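Local coordinates for intimin adherence protein (Escherichia coli O157:H7, PDB 3NCX) that probably mediates attachment of the bacterium to host cells by binding the translocated receptor Tir through its C-terminal lectin-like domain, at residues S95-A109 / N177-E189. The protein carries 1 engineered substitution. Sequence-based numbering, arbitrary orientation.
Sequences SYMIKVDKQAYYADA and NVNTPNVYAVCVE
K99 and E189 form a salt bridge, NZ to OE1 3.0 Å, the ammonium meeting the carboxylate from above its plane; K99, its chain straight past CG, carries NZ across the glutamate roughly perpendicular to it. E189 is also the last residue, and its terminal OXT accepts a hydrogen bond from M97 N at 2.8 Å while its own N returns a bond to M97 O. The ladder continues through the K99–C187 pair, whose bond from K99 N to C187 O is nearly straight (170°), that from C187 N back to K99 O more bent (130°). Beyond V100 a beta bulge shifts the register by one: A185 O accepts from D101 N, but A185 N turns to K102 O. These antiparallel strands join the start and the C-terminus of the C-type lectin-like domain, as is characteristic of that fold, and the disulfide from C187 to C113 ties the pair to the sequence just after helix 106-112. Past the bulge, A104 N bonds V183 O, and V178 O accepts from Y106 N at the start of the helix. Q103 CG makes a CH-pi contact over the middle of the Y184 ring, 3.6 Å from its centroid, while D101 O lies in plane at the ring edge. N179 CA makes a second over a face of the Y105 ring, nearer its margin than its middle. I98, V100, V186 and V188 share one sheet face; I98 CD1 packs on V188 CG2, and helix 121-131 touches both residues.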
loop_
_atom_site.group_PDB
_atom_site.type_symbol
_atom_site.label_atom_id
_atom_site.label_comp_id
_atom_site.label_asym_id
_atom_site.label_seq_id
_atom_site.Cartn_x
_atom_site.Cartn_y
_atom_site.Cartn_z
ATOM N N SER A 95 -8.315 6.120 -4.772
ATOM C CA SER A 95 -9.738 5.859 -4.922
ATOM C C SER A 95 -10.197 5.013 -3.742
ATOM O O SER A 95 -11.271 5.233 -3.186
ATOM C CB SER A 95 -10.024 5.136 -6.240
ATOM O OG SER A 95 -9.307 3.918 -6.324
ATOM N N TYR A 96 -9.367 4.046 -3.362
ATOM C CA TYR A 96 -9.604 3.259 -2.157
ATOM C C TYR A 96 -8.306 2.671 -1.615
ATOM O O TYR A 96 -7.326 2.520 -2.347
ATOM C CB TYR A 96 -10.630 2.147 -2.409
ATOM C CG TYR A 96 -10.148 1.020 -3.298
ATOM C CD1 TYR A 96 -9.299 0.033 -2.808
ATOM C CD2 TYR A 96 -10.564 0.927 -4.621
ATOM C CE1 TYR A 96 -8.864 -1.005 -3.618
ATOM C CE2 TYR A 96 -10.136 -0.107 -5.435
ATOM C CZ TYR A 96 -9.287 -1.070 -4.928
ATOM O OH TYR A 96 -8.861 -2.099 -5.739
ATOM N N MET A 97 -8.304 2.348 -0.327
ATOM C CA MET A 97 -7.150 1.723 0.302
ATOM C C MET A 97 -7.578 0.489 1.084
ATOM O O MET A 97 -8.620 0.491 1.740
ATOM C CB MET A 97 -6.436 2.709 1.225
ATOM C CG MET A 97 -5.192 2.139 1.879
ATOM S SD MET A 97 -4.568 3.187 3.201
ATOM C CE MET A 97 -5.958 3.162 4.332
ATOM N N ILE A 98 -6.768 -0.561 1.012
ATOM C CA ILE A 98 -7.084 -1.820 1.678
ATOM C C ILE A 98 -6.414 -1.929 3.046
ATOM O O ILE A 98 -5.209 -1.706 3.181
ATOM C CB ILE A 98 -6.701 -3.030 0.796
ATOM C CG1 ILE A 98 -7.956 -3.680 0.214
ATOM C CG2 ILE A 98 -5.899 -4.051 1.581
ATOM C CD1 ILE A 98 -8.764 -2.759 -0.666
ATOM N N LYS A 99 -7.209 -2.258 4.059
ATOM C CA LYS A 99 -6.698 -2.452 5.410
ATOM C C LYS A 99 -6.826 -3.914 5.811
ATOM O O LYS A 99 -7.773 -4.594 5.423
ATOM C CB LYS A 99 -7.458 -1.587 6.416
ATOM C CG LYS A 99 -7.269 -0.090 6.253
ATOM C CD LYS A 99 -7.947 0.662 7.389
ATOM C CE LYS A 99 -7.858 2.168 7.193
ATOM N NZ LYS A 99 -8.524 2.915 8.299
ATOM N N VAL A 100 -5.871 -4.392 6.597
ATOM C CA VAL A 100 -5.909 -5.766 7.071
ATOM C C VAL A 100 -6.061 -5.800 8.587
ATOM O O VAL A 100 -5.122 -5.491 9.320
ATOM C CB VAL A 100 -4.642 -6.542 6.666
ATOM C CG1 VAL A 100 -4.780 -8.009 7.036
ATOM C CG2 VAL A 100 -4.382 -6.390 5.177
ATOM N N ASP A 101 -7.253 -6.163 9.048
ATOM C CA ASP A 101 -7.506 -6.317 10.473
ATOM C C ASP A 101 -7.259 -7.759 10.898
ATOM O O ASP A 101 -6.612 -8.521 10.182
ATOM C CB ASP A 101 -8.930 -5.882 10.822
ATOM C CG ASP A 101 -9.074 -4.370 10.902
ATOM O OD1 ASP A 101 -9.148 -3.717 9.840
ATOM O OD2 ASP A 101 -9.115 -3.836 12.031
ATOM N N LYS A 102 -7.770 -8.132 12.065
ATOM C CA LYS A 102 -7.545 -9.473 12.592
ATOM C C LYS A 102 -8.398 -10.520 11.876
ATOM O O LYS A 102 -9.288 -10.184 11.095
ATOM C CB LYS A 102 -7.802 -9.508 14.101
ATOM C CG LYS A 102 -9.148 -8.941 14.526
ATOM C CD LYS A 102 -9.340 -9.071 16.032
ATOM C CE LYS A 102 -10.575 -8.320 16.509
ATOM N NZ LYS A 102 -11.821 -8.833 15.879
ATOM N N GLN A 103 -8.109 -11.792 12.143
ATOM C CA GLN A 103 -8.857 -12.892 11.548
ATOM C C GLN A 103 -10.208 -13.050 12.233
ATOM O O GLN A 103 -10.325 -12.853 13.444
ATOM C CB GLN A 103 -8.063 -14.196 11.644
ATOM C CG GLN A 103 -6.696 -14.144 10.977
ATOM C CD GLN A 103 -5.959 -15.470 11.052
ATOM O OE1 GLN A 103 -6.415 -16.411 11.700
ATOM N NE2 GLN A 103 -4.816 -15.551 10.384
ATOM N N ALA A 104 -11.225 -13.405 11.452
ATOM C CA ALA A 104 -12.582 -13.548 11.967
ATOM C C ALA A 104 -13.459 -14.316 10.984
ATOM O O ALA A 104 -13.058 -14.566 9.849
ATOM C CB ALA A 104 -13.184 -12.178 12.253
ATOM N N TYR A 105 -14.655 -14.694 11.425
ATOM C CA TYR A 105 -15.619 -15.332 10.537
ATOM C C TYR A 105 -16.297 -14.256 9.699
ATOM O O TYR A 105 -16.243 -13.076 10.045
ATOM C CB TYR A 105 -16.654 -16.124 11.335
ATOM C CG TYR A 105 -16.061 -17.234 12.172
ATOM C CD1 TYR A 105 -14.843 -17.810 11.835
ATOM C CD2 TYR A 105 -16.716 -17.703 13.301
ATOM C CE1 TYR A 105 -14.296 -18.822 12.596
ATOM C CE2 TYR A 105 -16.178 -18.716 14.070
ATOM C CZ TYR A 105 -14.967 -19.272 13.715
ATOM O OH TYR A 105 -14.429 -20.282 14.481
ATOM N N TYR A 106 -16.930 -14.658 8.603
ATOM C CA TYR A 106 -17.508 -13.692 7.675
ATOM C C TYR A 106 -18.380 -12.652 8.373
ATOM O O TYR A 106 -18.170 -11.449 8.212
ATOM C CB TYR A 106 -18.313 -14.384 6.571
ATOM C CG TYR A 106 -18.808 -13.415 5.519
ATOM C CD1 TYR A 106 -20.022 -12.759 5.666
ATOM C CD2 TYR A 106 -18.048 -13.142 4.389
ATOM C CE1 TYR A 106 -20.472 -11.866 4.714
ATOM C CE2 TYR A 106 -18.490 -12.251 3.431
ATOM C CZ TYR A 106 -19.702 -11.616 3.598
ATOM O OH TYR A 106 -20.145 -10.728 2.645
ATOM N N ALA A 107 -19.360 -13.120 9.140
ATOM C CA ALA A 107 -20.288 -12.225 9.825
ATOM C C ALA A 107 -19.558 -11.186 10.677
ATOM O O ALA A 107 -19.891 -10.003 10.649
ATOM C CB ALA A 107 -21.263 -13.023 10.674
ATOM N N ASP A 108 -18.558 -11.639 11.426
ATOM C CA ASP A 108 -17.784 -10.755 12.288
ATOM C C ASP A 108 -16.922 -9.798 11.469
ATOM O O ASP A 108 -16.798 -8.619 11.801
ATOM C CB ASP A 108 -16.909 -11.573 13.240
ATOM C CG ASP A 108 -16.093 -10.705 14.178
ATOM O OD1 ASP A 108 -16.542 -9.583 14.496
ATOM O OD2 ASP A 108 -15.003 -11.146 14.600
ATOM N N ALA A 109 -16.325 -10.313 10.400
ATOM C CA ALA A 109 -15.509 -9.492 9.513
ATOM C C ALA A 109 -16.344 -8.352 8.950
ATOM O O ALA A 109 -15.851 -7.239 8.759
ATOM C CB ALA A 109 -14.934 -10.336 8.388
ATOM N N ASN A 177 -16.987 -21.844 3.934
ATOM C CA ASN A 177 -17.973 -21.632 4.987
ATOM C C ASN A 177 -17.667 -20.370 5.785
ATOM O O ASN A 177 -16.511 -20.088 6.095
ATOM C CB ASN A 177 -18.055 -22.845 5.914
ATOM C CG ASN A 177 -18.540 -24.089 5.201
ATOM O OD1 ASN A 177 -18.102 -25.201 5.498
ATOM N ND2 ASN A 177 -19.446 -23.910 4.249
ATOM N N VAL A 178 -18.707 -19.607 6.107
ATOM C CA VAL A 178 -18.532 -18.331 6.794
ATOM C C VAL A 178 -17.732 -18.478 8.085
ATOM O O VAL A 178 -16.913 -17.620 8.418
ATOM C CB VAL A 178 -19.885 -17.648 7.090
ATOM C CG1 VAL A 178 -20.550 -17.203 5.794
ATOM C CG2 VAL A 178 -20.796 -18.576 7.878
ATOM N N ASN A 179 -17.963 -19.571 8.805
ATOM C CA ASN A 179 -17.275 -19.809 10.068
ATOM C C ASN A 179 -15.971 -20.579 9.893
ATOM O O ASN A 179 -15.719 -21.560 10.592
ATOM C CB ASN A 179 -18.190 -20.536 11.053
ATOM C CG ASN A 179 -19.374 -19.693 11.474
ATOM O OD1 ASN A 179 -19.296 -18.464 11.505
ATOM N ND2 ASN A 179 -20.481 -20.349 11.800
ATOM N N THR A 180 -15.149 -20.123 8.954
ATOM C CA THR A 180 -13.841 -20.717 8.723
ATOM C C THR A 180 -12.759 -19.872 9.384
ATOM O O THR A 180 -12.746 -18.651 9.237
ATOM C CB THR A 180 -13.535 -20.840 7.217
ATOM O OG1 THR A 180 -14.496 -21.705 6.600
ATOM C CG2 THR A 180 -12.140 -21.405 6.998
ATOM N N PRO A 181 -11.850 -20.521 10.125
ATOM C CA PRO A 181 -10.733 -19.821 10.764
ATOM C C PRO A 181 -9.643 -19.462 9.758
ATOM O O PRO A 181 -9.722 -19.869 8.599
ATOM C CB PRO A 181 -10.205 -20.854 11.760
ATOM C CG PRO A 181 -10.534 -22.163 11.131
ATOM C CD PRO A 181 -11.859 -21.958 10.452
ATOM N N ASN A 182 -8.644 -18.706 10.203
ATOM C CA ASN A 182 -7.501 -18.347 9.368
ATOM C C ASN A 182 -7.845 -17.425 8.200
ATOM O O ASN A 182 -7.145 -17.409 7.189
ATOM C CB ASN A 182 -6.794 -19.604 8.852
ATOM C CG ASN A 182 -6.302 -20.499 9.974
ATOM O OD1 ASN A 182 -6.773 -21.625 10.137
ATOM N ND2 ASN A 182 -5.350 -20.002 10.755
ATOM N N VAL A 183 -8.918 -16.653 8.340
ATOM C CA VAL A 183 -9.308 -15.702 7.302
ATOM C C VAL A 183 -9.323 -14.279 7.848
ATOM O O VAL A 183 -10.004 -13.992 8.834
ATOM C CB VAL A 183 -10.691 -16.034 6.711
ATOM C CG1 VAL A 183 -10.994 -15.111 5.545
ATOM C CG2 VAL A 183 -10.746 -17.487 6.270
ATOM N N TYR A 184 -8.572 -13.391 7.203
ATOM C CA TYR A 184 -8.446 -12.011 7.661
ATOM C C TYR A 184 -9.619 -11.139 7.233
ATOM O O TYR A 184 -10.157 -11.298 6.137
ATOM C CB TYR A 184 -7.138 -11.394 7.160
ATOM C CG TYR A 184 -5.912 -11.897 7.883
ATOM C CD1 TYR A 184 -5.274 -13.060 7.477
ATOM C CD2 TYR A 184 -5.395 -11.211 8.972
ATOM C CE1 TYR A 184 -4.155 -13.527 8.135
ATOM C CE2 TYR A 184 -4.277 -11.670 9.637
ATOM C CZ TYR A 184 -3.659 -12.829 9.214
ATOM O OH TYR A 184 -2.542 -13.292 9.872
ATOM N N ALA A 185 -10.009 -10.217 8.106
ATOM C CA ALA A 185 -11.030 -9.234 7.774
ATOM C C ALA A 185 -10.377 -8.033 7.102
ATOM O O ALA A 185 -9.789 -7.183 7.771
ATOM C CB ALA A 185 -11.781 -8.801 9.022
ATOM N N VAL A 186 -10.471 -7.973 5.778
ATOM C CA VAL A 186 -9.869 -6.881 5.022
ATOM C C VAL A 186 -10.896 -5.801 4.698
ATOM O O VAL A 186 -11.846 -6.031 3.948
ATOM C CB VAL A 186 -9.205 -7.379 3.722
ATOM C CG1 VAL A 186 -8.700 -6.205 2.902
ATOM C CG2 VAL A 186 -8.064 -8.331 4.041
ATOM N N CYS A 187 -10.697 -4.622 5.274
ATOM C CA CYS A 187 -11.601 -3.504 5.059
ATOM C C CYS A 187 -11.166 -2.691 3.849
ATOM O O CYS A 187 -10.002 -2.308 3.729
ATOM C CB CYS A 187 -11.656 -2.610 6.299
ATOM S SG CYS A 187 -12.148 -3.464 7.818
ATOM N N VAL A 188 -12.108 -2.437 2.950
ATOM C CA VAL A 188 -11.842 -1.598 1.794
ATOM C C VAL A 188 -12.397 -0.207 2.053
ATOM O O VAL A 188 -13.610 -0.002 2.041
ATOM C CB VAL A 188 -12.476 -2.174 0.522
ATOM C CG1 VAL A 188 -12.214 -1.256 -0.661
ATOM C CG2 VAL A 188 -11.934 -3.565 0.252
ATOM N N GLU A 189 -11.502 0.744 2.298
ATOM C CA GLU A 189 -11.909 2.101 2.637
ATOM C C GLU A 189 -11.338 3.126 1.661
ATOM O O GLU A 189 -12.085 3.808 0.960
ATOM C CB GLU A 189 -11.488 2.435 4.069
ATOM C CG GLU A 189 -11.999 1.440 5.101
ATOM C CD GLU A 189 -11.651 1.836 6.525
ATOM O OE1 GLU A 189 -11.050 2.914 6.716
ATOM O OE2 GLU A 189 -11.982 1.066 7.451
ATOM O OXT GLU A 189 -10.124 3.293 1.546
HETATM O O HOH W 1 -10.325 -0.694 8.971
HETATM O O HOH W 2 -3.421 -18.131 9.728
HETATM O O HOH W 3 -10.944 -16.750 10.210
HETATM O O HOH W 4 -20.121 -15.931 10.001
#